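Local coordinates for extracellular solute-binding protein family 5 (Brucella melitensis, PDB 4ONY) that probably binds peptides or similar solutes in the periplasm and delivers them to an ABC transporter for import into the cell, at residues 331-345 and 447-461. Sequence-based numbering, arbitrary orientation.
Sequences LGLLFDFEWANSNLF and KIALAYQRNLSRLGI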
loop_
_atom_site.group_PDB
_atom_site.type_symbol
_atom_site.label_atom_id
_atom_site.label_comp_id
_atom_site.label_asym_id
_atom_site.label_seq_id
_atom_site.Cartn_x
_atom_site.Cartn_y
_atom_site.Cartn_z
ATOM N N LEU A 331 -7.551 27.970 -0.202
ATOM C CA LEU A 331 -8.700 27.103 0.134
ATOM C C LEU A 331 -8.304 25.937 1.044
ATOM O O LEU A 331 -9.081 25.532 1.888
ATOM C CB LEU A 331 -9.388 26.570 -1.113
ATOM C CG LEU A 331 -9.988 27.679 -1.997
ATOM C CD1 LEU A 331 -10.619 27.085 -3.246
ATOM C CD2 LEU A 331 -10.927 28.672 -1.368
ATOM N N GLY A 332 -7.109 25.398 0.828
ATOM C CA GLY A 332 -6.505 24.419 1.714
ATOM C C GLY A 332 -6.405 24.873 3.170
ATOM O O GLY A 332 -6.548 24.053 4.065
ATOM N N LEU A 333 -6.177 26.161 3.418
ATOM C CA LEU A 333 -5.997 26.622 4.797
ATOM C C LEU A 333 -7.310 26.549 5.580
ATOM O O LEU A 333 -7.295 26.552 6.817
ATOM C CB LEU A 333 -5.497 28.080 4.798
ATOM C CG LEU A 333 -4.151 28.339 4.165
ATOM C CD1 LEU A 333 -3.945 29.841 3.997
ATOM C CD2 LEU A 333 -3.023 27.705 4.959
ATOM N N LEU A 334 -8.447 26.481 4.871
ATOM C CA LEU A 334 -9.743 26.617 5.524
ATOM C C LEU A 334 -10.329 25.331 6.130
ATOM O O LEU A 334 -11.280 25.400 6.940
ATOM C CB LEU A 334 -10.741 27.231 4.563
ATOM C CG LEU A 334 -10.359 28.622 4.102
ATOM C CD1 LEU A 334 -11.321 29.068 3.052
ATOM C CD2 LEU A 334 -10.392 29.606 5.275
ATOM N N PHE A 335 -9.779 24.169 5.769
ATOM C CA PHE A 335 -10.224 22.952 6.384
ATOM C C PHE A 335 -9.820 22.918 7.887
ATOM O O PHE A 335 -8.640 23.099 8.219
ATOM C CB PHE A 335 -9.706 21.730 5.692
ATOM C CG PHE A 335 -10.147 20.453 6.389
ATOM C CD1 PHE A 335 -11.475 20.091 6.386
ATOM C CD2 PHE A 335 -9.234 19.668 7.087
ATOM C CE1 PHE A 335 -11.902 18.971 7.059
ATOM C CE2 PHE A 335 -9.658 18.541 7.748
ATOM C CZ PHE A 335 -10.986 18.199 7.742
ATOM N N ASP A 336 -10.806 22.760 8.773
ATOM C CA ASP A 336 -10.560 22.739 10.225
ATOM C C ASP A 336 -10.495 21.310 10.710
ATOM O O ASP A 336 -11.502 20.715 11.071
ATOM C CB ASP A 336 -11.610 23.552 10.986
ATOM C CG ASP A 336 -11.261 23.726 12.449
ATOM O OD1 ASP A 336 -10.441 22.933 12.977
ATOM O OD2 ASP A 336 -11.834 24.658 13.073
ATOM N N PHE A 337 -9.283 20.751 10.693
ATOM C CA PHE A 337 -9.115 19.388 11.101
ATOM C C PHE A 337 -9.413 19.201 12.589
ATOM O O PHE A 337 -9.979 18.175 12.991
ATOM C CB PHE A 337 -7.719 18.838 10.820
ATOM C CG PHE A 337 -7.487 17.487 11.449
ATOM C CD1 PHE A 337 -8.234 16.395 11.050
ATOM C CD2 PHE A 337 -6.560 17.313 12.455
ATOM C CE1 PHE A 337 -8.063 15.142 11.653
ATOM C CE2 PHE A 337 -6.355 16.055 13.047
ATOM C CZ PHE A 337 -7.104 14.966 12.636
ATOM N N GLU A 338 -8.988 20.146 13.408
ATOM C CA GLU A 338 -9.095 19.964 14.848
ATOM C C GLU A 338 -10.561 19.922 15.276
ATOM O O GLU A 338 -10.948 19.093 16.107
ATOM C CB GLU A 338 -8.302 21.016 15.617
ATOM C CG GLU A 338 -6.783 20.844 15.552
ATOM C CD GLU A 338 -6.211 21.040 14.161
ATOM O OE1 GLU A 338 -6.610 22.013 13.480
ATOM O OE2 GLU A 338 -5.342 20.209 13.728
ATOM N N TRP A 339 -11.392 20.742 14.660
ATOM C CA TRP A 339 -12.823 20.624 14.898
ATOM C C TRP A 339 -13.349 19.243 14.496
ATOM O O TRP A 339 -14.110 18.597 15.245
ATOM C CB TRP A 339 -13.621 21.706 14.165
ATOM C CG TRP A 339 -15.098 21.637 14.518
ATOM C CD1 TRP A 339 -15.718 22.279 15.571
ATOM C CD2 TRP A 339 -16.116 20.852 13.873
ATOM N NE1 TRP A 339 -17.057 21.940 15.616
ATOM C CE2 TRP A 339 -17.335 21.070 14.590
ATOM C CE3 TRP A 339 -16.125 19.973 12.787
ATOM C CZ2 TRP A 339 -18.544 20.418 14.244
ATOM C CZ3 TRP A 339 -17.334 19.323 12.433
ATOM C CH2 TRP A 339 -18.521 19.562 13.160
ATOM N N ALA A 340 -12.984 18.788 13.296
ATOM C CA ALA A 340 -13.504 17.543 12.769
ATOM C C ALA A 340 -13.058 16.365 13.636
ATOM O O ALA A 340 -13.842 15.435 13.945
ATOM C CB ALA A 340 -13.057 17.348 11.333
ATOM N N ASN A 341 -11.803 16.396 14.058
ATOM C CA ASN A 341 -11.288 15.266 14.802
ATOM C C ASN A 341 -12.090 15.159 16.100
ATOM O O ASN A 341 -12.568 14.080 16.517
ATOM C CB ASN A 341 -9.789 15.451 15.081
ATOM C CG ASN A 341 -9.067 14.132 15.401
ATOM O OD1 ASN A 341 -9.569 13.052 15.132
ATOM N ND2 ASN A 341 -7.904 14.236 16.016
ATOM N N SER A 342 -12.229 16.295 16.748
ATOM C CA SER A 342 -12.837 16.347 18.055
ATOM C C SER A 342 -14.316 15.968 18.015
ATOM O O SER A 342 -14.784 15.191 18.842
ATOM C CB SER A 342 -12.668 17.757 18.635
ATOM O OG SER A 342 -13.270 17.772 19.901
ATOM N N ASN A 343 -15.036 16.491 17.026
ATOM C CA ASN A 343 -16.500 16.376 16.953
ATOM C C ASN A 343 -17.029 15.219 16.168
ATOM O O ASN A 343 -18.133 14.813 16.433
ATOM C CB ASN A 343 -17.112 17.661 16.385
ATOM C CG ASN A 343 -16.951 18.808 17.331
ATOM O OD1 ASN A 343 -17.770 18.967 18.237
ATOM N ND2 ASN A 343 -15.878 19.580 17.188
ATOM N N LEU A 344 -16.280 14.715 15.193
ATOM C CA LEU A 344 -16.740 13.622 14.339
ATOM C C LEU A 344 -16.020 12.287 14.600
ATOM O O LEU A 344 -16.600 11.225 14.384
ATOM C CB LEU A 344 -16.511 13.981 12.867
ATOM C CG LEU A 344 -17.040 15.346 12.347
ATOM C CD1 LEU A 344 -16.793 15.462 10.846
ATOM C CD2 LEU A 344 -18.519 15.515 12.638
ATOM N N PHE A 345 -14.760 12.341 15.048
ATOM C CA PHE A 345 -13.864 11.178 15.049
ATOM C C PHE A 345 -13.254 10.852 16.426
ATOM O O PHE A 345 -12.285 10.112 16.509
ATOM C CB PHE A 345 -12.736 11.403 14.016
ATOM C CG PHE A 345 -13.243 11.694 12.632
ATOM C CD1 PHE A 345 -14.233 10.898 12.052
ATOM C CD2 PHE A 345 -12.746 12.777 11.908
ATOM C CE1 PHE A 345 -14.714 11.162 10.781
ATOM C CE2 PHE A 345 -13.206 13.030 10.615
ATOM C CZ PHE A 345 -14.185 12.226 10.053
ATOM N N LYS A 447 -20.169 13.710 5.040
ATOM C CA LYS A 447 -20.003 14.286 6.351
ATOM C C LYS A 447 -18.778 15.200 6.408
ATOM O O LYS A 447 -18.859 16.309 6.932
ATOM C CB LYS A 447 -19.886 13.201 7.392
ATOM C CG LYS A 447 -19.812 13.752 8.804
ATOM C CD LYS A 447 -19.354 12.673 9.788
ATOM C CE LYS A 447 -20.384 11.574 9.974
ATOM N NZ LYS A 447 -19.788 10.448 10.754
ATOM N N ILE A 448 -17.657 14.754 5.853
ATOM C CA ILE A 448 -16.442 15.586 5.870
ATOM C C ILE A 448 -16.528 16.762 4.884
ATOM O O ILE A 448 -16.050 17.856 5.155
ATOM C CB ILE A 448 -15.162 14.740 5.695
ATOM C CG1 ILE A 448 -13.941 15.520 6.122
ATOM C CG2 ILE A 448 -14.926 14.264 4.290
ATOM C CD1 ILE A 448 -13.961 15.859 7.597
ATOM N N ALA A 449 -17.206 16.562 3.773
ATOM C CA ALA A 449 -17.409 17.637 2.807
ATOM C C ALA A 449 -18.298 18.748 3.409
ATOM O O ALA A 449 -18.048 19.937 3.196
ATOM C CB ALA A 449 -18.030 17.101 1.551
ATOM N N LEU A 450 -19.316 18.334 4.157
ATOM C CA LEU A 450 -20.184 19.256 4.864
ATOM C C LEU A 450 -19.391 20.099 5.823
ATOM O O LEU A 450 -19.643 21.270 5.939
ATOM C CB LEU A 450 -21.299 18.518 5.631
ATOM C CG LEU A 450 -22.472 18.066 4.745
ATOM C CD1 LEU A 450 -23.331 17.005 5.449
ATOM C CD2 LEU A 450 -23.362 19.266 4.358
ATOM N N ALA A 451 -18.446 19.494 6.536
ATOM C CA ALA A 451 -17.639 20.252 7.478
ATOM C C ALA A 451 -16.766 21.284 6.730
ATOM O O ALA A 451 -16.668 22.421 7.156
ATOM C CB ALA A 451 -16.800 19.321 8.334
ATOM N N TYR A 452 -16.165 20.887 5.604
ATOM C CA TYR A 452 -15.342 21.798 4.832
ATOM C C TYR A 452 -16.221 22.926 4.240
ATOM O O TYR A 452 -15.842 24.104 4.263
ATOM C CB TYR A 452 -14.645 21.021 3.708
ATOM C CG TYR A 452 -13.565 21.707 2.926
ATOM C CD1 TYR A 452 -12.816 22.750 3.458
ATOM C CD2 TYR A 452 -13.210 21.243 1.673
ATOM C CE1 TYR A 452 -11.793 23.372 2.743
ATOM C CE2 TYR A 452 -12.167 21.831 0.954
ATOM C CZ TYR A 452 -11.457 22.925 1.494
ATOM O OH TYR A 452 -10.407 23.517 0.792
ATOM N N GLN A 453 -17.377 22.548 3.724
ATOM C CA GLN A 453 -18.355 23.528 3.254
ATOM C C GLN A 453 -18.719 24.617 4.263
ATOM O O GLN A 453 -18.815 25.782 3.862
ATOM C CB GLN A 453 -19.652 22.850 2.781
ATOM C CG GLN A 453 -20.802 23.823 2.488
ATOM C CD GLN A 453 -22.087 23.058 2.274
ATOM O OE1 GLN A 453 -22.581 22.421 3.182
ATOM N NE2 GLN A 453 -22.560 23.021 1.051
ATOM N N ARG A 454 -18.903 24.265 5.539
ATOM C CA ARG A 454 -19.196 25.285 6.548
ATOM C C ARG A 454 -18.058 26.331 6.601
ATOM O O ARG A 454 -18.319 27.556 6.621
ATOM C CB ARG A 454 -19.550 24.655 7.901
ATOM C CG ARG A 454 -20.939 23.982 7.886
ATOM C CD ARG A 454 -21.453 23.456 9.248
ATOM N NE ARG A 454 -20.677 22.317 9.805
ATOM C CZ ARG A 454 -20.892 21.035 9.473
ATOM N NH1 ARG A 454 -21.823 20.728 8.584
ATOM N NH2 ARG A 454 -20.185 20.060 10.016
ATOM N N ASN A 455 -16.815 25.882 6.580
ATOM C CA ASN A 455 -15.698 26.857 6.634
ATOM C C ASN A 455 -15.538 27.723 5.365
ATOM O O ASN A 455 -15.256 28.954 5.430
ATOM C CB ASN A 455 -14.408 26.143 6.965
ATOM C CG ASN A 455 -14.360 25.756 8.408
ATOM O OD1 ASN A 455 -14.638 24.609 8.776
ATOM N ND2 ASN A 455 -14.045 26.729 9.245
ATOM N N LEU A 456 -15.767 27.101 4.213
ATOM C CA LEU A 456 -15.706 27.837 2.951
ATOM C C LEU A 456 -16.810 28.896 2.908
ATOM O O LEU A 456 -16.570 30.005 2.444
ATOM C CB LEU A 456 -15.782 26.878 1.738
ATOM C CG LEU A 456 -14.609 25.877 1.683
ATOM C CD1 LEU A 456 -14.862 24.610 0.849
ATOM C CD2 LEU A 456 -13.391 26.556 1.172
ATOM N N SER A 457 -18.011 28.543 3.371
ATOM C CA SER A 457 -19.132 29.479 3.334
ATOM C C SER A 457 -18.827 30.687 4.194
ATOM O O SER A 457 -19.236 31.751 3.875
ATOM C CB SER A 457 -20.440 28.866 3.801
ATOM O OG SER A 457 -20.322 28.664 5.196
ATOM N N ARG A 458 -18.081 30.520 5.271
ATOM C CA ARG A 458 -17.737 31.660 6.089
ATOM C C ARG A 458 -16.863 32.711 5.356
ATOM O O ARG A 458 -16.837 33.858 5.758
ATOM C CB ARG A 458 -17.069 31.225 7.387
ATOM C CG ARG A 458 -17.968 30.471 8.362
ATOM C CD ARG A 458 -17.216 30.106 9.657
ATOM N NE ARG A 458 -16.562 31.299 10.257
ATOM C CZ ARG A 458 -15.233 31.535 10.384
ATOM N NH1 ARG A 458 -14.316 30.654 10.005
ATOM N NH2 ARG A 458 -14.809 32.677 10.933
ATOM N N LEU A 459 -16.157 32.324 4.294
ATOM C CA LEU A 459 -15.446 33.288 3.446
ATOM C C LEU A 459 -16.223 33.784 2.209
ATOM O O LEU A 459 -15.648 34.398 1.325
ATOM C CB LEU A 459 -14.107 32.689 2.965
ATOM C CG LEU A 459 -12.879 33.272 3.647
ATOM C CD1 LEU A 459 -12.767 32.637 5.004
ATOM C CD2 LEU A 459 -11.617 32.971 2.852
ATOM N N GLY A 460 -17.496 33.464 2.129
ATOM C CA GLY A 460 -18.312 33.837 1.007
ATOM C C GLY A 460 -18.243 32.899 -0.192
ATOM O O GLY A 460 -18.638 33.292 -1.301
ATOM N N ILE A 461 -17.786 31.679 0.023
ATOM C CA ILE A 461 -17.680 30.718 -1.073
ATOM C C ILE A 461 -18.847 29.697 -1.056
ATOM O O ILE A 461 -19.104 29.084 -0.040
ATOM C CB ILE A 461 -16.354 29.961 -0.993
ATOM C CG1 ILE A 461 -15.213 30.962 -0.963
ATOM C CG2 ILE A 461 -16.226 28.968 -2.156
ATOM C CD1 ILE A 461 -13.882 30.335 -0.685
HETATM O O HOH W 1 -12.023 26.914 11.830
HETATM O O HOH W 2 -13.537 22.460 7.741
#
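A buried helix–helix contact joins residues 331-345, where the chain turns from the end of one helix into the next, to residues 447-461, the C-terminal part of helix 443-458 and the turn that ends it, both lying against the mixed sheet that contains strands 557-562 and 462-467. Segments 337-344 and 447-458 run roughly antiparallel, at 138°, with axes 10.8 Å apart. Tyr452 reaches into the turn: with CG trans to its backbone nitrogen (chi1 -170°), the ring extends until OH donates to Leu331 O at 2.6 Å. The hydroxyl comes from above the carbonyl plane, while Leu334 N binds the same oxygen from the opposite face. Phe335 lays CB along the CD1–CE1 side of the tyrosine, and the CE1 and CZ rim of its own ring meets Ile448 CD1, a methyl that also touches Ala340 and the edge of Phe345. Beyond Tyr452, Leu334 puts CD1 against Leu456 CD2 (3.8 Å) and both methyls against Leu459. Two waters bridge the polar seam: one accepts from Asp336 N and donates to Asn455 OD1 (2.6 Å), the other donates to Asp336 OD2 and weakly accepts from Asn455 ND2. Asp336 also N-caps helix 337-344, its OD1 taking Trp339 N at 2.9 Å and a second hydrogen bond from the Thr397 hydroxyl. Toward the surface, Trp339 CH2 meets the guanidinium edge of Arg454 in one of its two conformers, the planes 69° apart, and Leu344 CD1 lies alongside Lys447 CD (3.9 Å), the side chains pointing oppositely. On the sheet side, Phe335, Ile448 and Tyr452 rest on strand 557-562, the tyrosine ring stacking with Phe313, while helix 404-416 packs on Leu334 and Leu459 and strand 462-467 on Leu456.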